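Local coordinates for protein putative Xylose isomerase (Rhodospirillum rubrum, PDB 3QXB) that binds manganese and iron ions in a xylose isomerase-like TIM barrel and may act as an isomerase, perhaps on sugars, at residues E151-A156 against T184-S189. Numbering follows the deposited sequence.
Sequences EIYAIA and TEFPSS
Tyr153 and Phe186 meet in a T-shaped (edge-to-face) aromatic pair that ties an outer helix of the TIM barrel, 146-170, to the loop between strand 174-177 and helix 190-200. Phe186 turns the edge of its ring toward the face of the tyrosine, with the ring centroids 4.9 Å apart and the planes inclined at 63°. Its CE1 does the touching, lying 3.5 Å from Tyr153 CE1 and 3.9 Å from both CD1 and CZ of that ring. The tilt probably brings ring hydrogens of Phe186 toward the pi cloud of the tyrosine, though the closest carbons meet obliquely. Both side chains are long enough to span backbones whose CA atoms, those of Tyr153 and Phe186, remain 8.5 Å apart. Each has its CG anti to its own backbone N (chi1 173° in Tyr153, 177° in Phe186), which directs each ring toward the other segment.

A tyrosine suits this buried place on the helix because its hydroxyl hydrogen-bonds to Asp199 OD2 of helix 190-200, while its side chain also touches Arg195 and Leu196 of the same helix. An alanine here is likely to leave the edge of Phe186 without its aromatic partner and Asp199 without this hydroxyl. Next to Phe186 in the loop, Glu185 hydrogen-bonds to Tyr96 and Ser137 and makes a salt bridge to Lys31 of the second subunit. Phenylalanine, wholly apolar, suits the buried loop position just before the cis peptide to Pro187, whose CB sits over the centre of the Phe186 ring, 4.2 Å above its plane.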
loop_
_atom_site.group_PDB
_atom_site.type_symbol
_atom_site.label_atom_id
_atom_site.label_comp_id
_atom_site.label_asym_id
_atom_site.label_seq_id
_atom_site.Cartn_x
_atom_site.Cartn_y
_atom_site.Cartn_z
ATOM N N GLU A 151 -21.134 16.339 7.936
ATOM C CA GLU A 151 -20.414 16.741 9.136
ATOM C C GLU A 151 -18.889 16.552 8.955
ATOM O O GLU A 151 -18.096 17.449 9.280
ATOM C CB GLU A 151 -20.933 15.921 10.331
ATOM C CG GLU A 151 -20.314 16.270 11.660
ATOM C CD GLU A 151 -20.707 15.308 12.775
ATOM O OE1 GLU A 151 -21.464 14.353 12.519
ATOM O OE2 GLU A 151 -20.244 15.529 13.914
ATOM N N ILE A 152 -18.512 15.407 8.404
ATOM C CA ILE A 152 -17.098 15.013 8.281
ATOM C C ILE A 152 -16.417 15.859 7.223
ATOM O O ILE A 152 -15.285 16.355 7.412
ATOM C CB ILE A 152 -16.983 13.495 8.024
ATOM C CG1 ILE A 152 -17.513 12.734 9.239
ATOM C CG2 ILE A 152 -15.569 13.072 7.729
ATOM C CD1 ILE A 152 -17.674 11.239 8.967
ATOM N N TYR A 153 -17.139 16.082 6.134
ATOM C CA TYR A 153 -16.654 16.902 5.060
ATOM C C TYR A 153 -16.420 18.359 5.497
ATOM O O TYR A 153 -15.423 18.966 5.101
ATOM C CB TYR A 153 -17.617 16.839 3.862
ATOM C CG TYR A 153 -17.229 17.812 2.797
ATOM C CD1 TYR A 153 -16.012 17.700 2.143
ATOM C CD2 TYR A 153 -18.035 18.864 2.491
ATOM C CE1 TYR A 153 -15.624 18.628 1.182
ATOM C CE2 TYR A 153 -17.662 19.805 1.539
ATOM C CZ TYR A 153 -16.454 19.680 0.894
ATOM O OH TYR A 153 -16.144 20.617 -0.053
ATOM N N ALA A 154 -17.292 18.932 6.338
ATOM C CA ALA A 154 -17.112 20.331 6.691
ATOM C C ALA A 154 -15.793 20.503 7.485
ATOM O O ALA A 154 -15.060 21.480 7.322
ATOM C CB ALA A 154 -18.315 20.864 7.494
ATOM N N ILE A 155 -15.483 19.503 8.297
ATOM C CA ILE A 155 -14.237 19.501 9.041
ATOM C C ILE A 155 -13.068 19.333 8.081
ATOM O O ILE A 155 -12.063 20.023 8.202
ATOM C CB ILE A 155 -14.271 18.429 10.119
ATOM C CG1 ILE A 155 -15.245 18.879 11.227
ATOM C CG2 ILE A 155 -12.832 18.129 10.654
ATOM C CD1 ILE A 155 -15.864 17.741 12.037
ATOM N N ALA A 156 -13.198 18.412 7.129
ATOM C CA ALA A 156 -12.132 18.125 6.201
ATOM C C ALA A 156 -11.781 19.381 5.425
ATOM O O ALA A 156 -10.625 19.703 5.277
ATOM C CB ALA A 156 -12.511 17.013 5.268
ATOM N N THR A 184 -17.830 5.581 -1.750
ATOM C CA THR A 184 -17.506 5.708 -0.321
ATOM C C THR A 184 -16.415 6.794 -0.005
ATOM O O THR A 184 -15.995 6.934 1.112
ATOM C CB THR A 184 -17.027 4.361 0.228
ATOM O OG1 THR A 184 -15.874 3.945 -0.526
ATOM C CG2 THR A 184 -18.160 3.296 0.160
ATOM N N GLU A 185 -15.949 7.515 -1.012
ATOM C CA GLU A 185 -14.944 8.557 -0.851
ATOM C C GLU A 185 -15.469 9.808 -1.562
ATOM O O GLU A 185 -16.463 9.757 -2.286
ATOM C CB GLU A 185 -13.581 8.095 -1.390
ATOM C CG GLU A 185 -13.157 6.727 -0.766
ATOM C CD GLU A 185 -11.686 6.350 -0.960
ATOM O OE1 GLU A 185 -11.043 6.910 -1.857
ATOM O OE2 GLU A 185 -11.180 5.473 -0.223
ATOM N N PHE A 186 -14.857 10.932 -1.270
ATOM C CA PHE A 186 -15.232 12.184 -1.901
ATOM C C PHE A 186 -13.957 12.942 -2.101
ATOM O O PHE A 186 -13.130 12.931 -1.205
ATOM C CB PHE A 186 -16.127 12.972 -0.967
ATOM C CG PHE A 186 -16.536 14.327 -1.492
ATOM C CD1 PHE A 186 -15.778 15.450 -1.217
ATOM C CD2 PHE A 186 -17.701 14.473 -2.215
ATOM C CE1 PHE A 186 -16.170 16.726 -1.677
ATOM C CE2 PHE A 186 -18.110 15.725 -2.670
ATOM C CZ PHE A 186 -17.341 16.858 -2.409
ATOM N N PRO A 187 -13.786 13.624 -3.250
ATOM C CA PRO A 187 -14.639 13.654 -4.437
ATOM C C PRO A 187 -14.460 12.415 -5.316
ATOM O O PRO A 187 -13.356 11.888 -5.465
ATOM C CB PRO A 187 -14.162 14.910 -5.170
ATOM C CG PRO A 187 -12.724 15.026 -4.788
ATOM C CD PRO A 187 -12.620 14.520 -3.391
ATOM N N SER A 188 -15.561 11.955 -5.882
ATOM C CA SER A 188 -15.573 10.823 -6.743
ATOM C C SER A 188 -15.913 11.253 -8.152
ATOM O O SER A 188 -15.107 11.106 -9.066
ATOM C CB SER A 188 -16.609 9.827 -6.205
ATOM O OG SER A 188 -16.675 8.668 -7.029
ATOM N N SER A 189 -17.124 11.780 -8.330
ATOM C CA SER A 189 -17.593 12.259 -9.645
ATOM C C SER A 189 -17.034 13.627 -9.988
ATOM O O SER A 189 -16.527 14.342 -9.123
ATOM C CB SER A 189 -19.120 12.347 -9.669
ATOM O OG SER A 189 -19.570 13.267 -8.688
#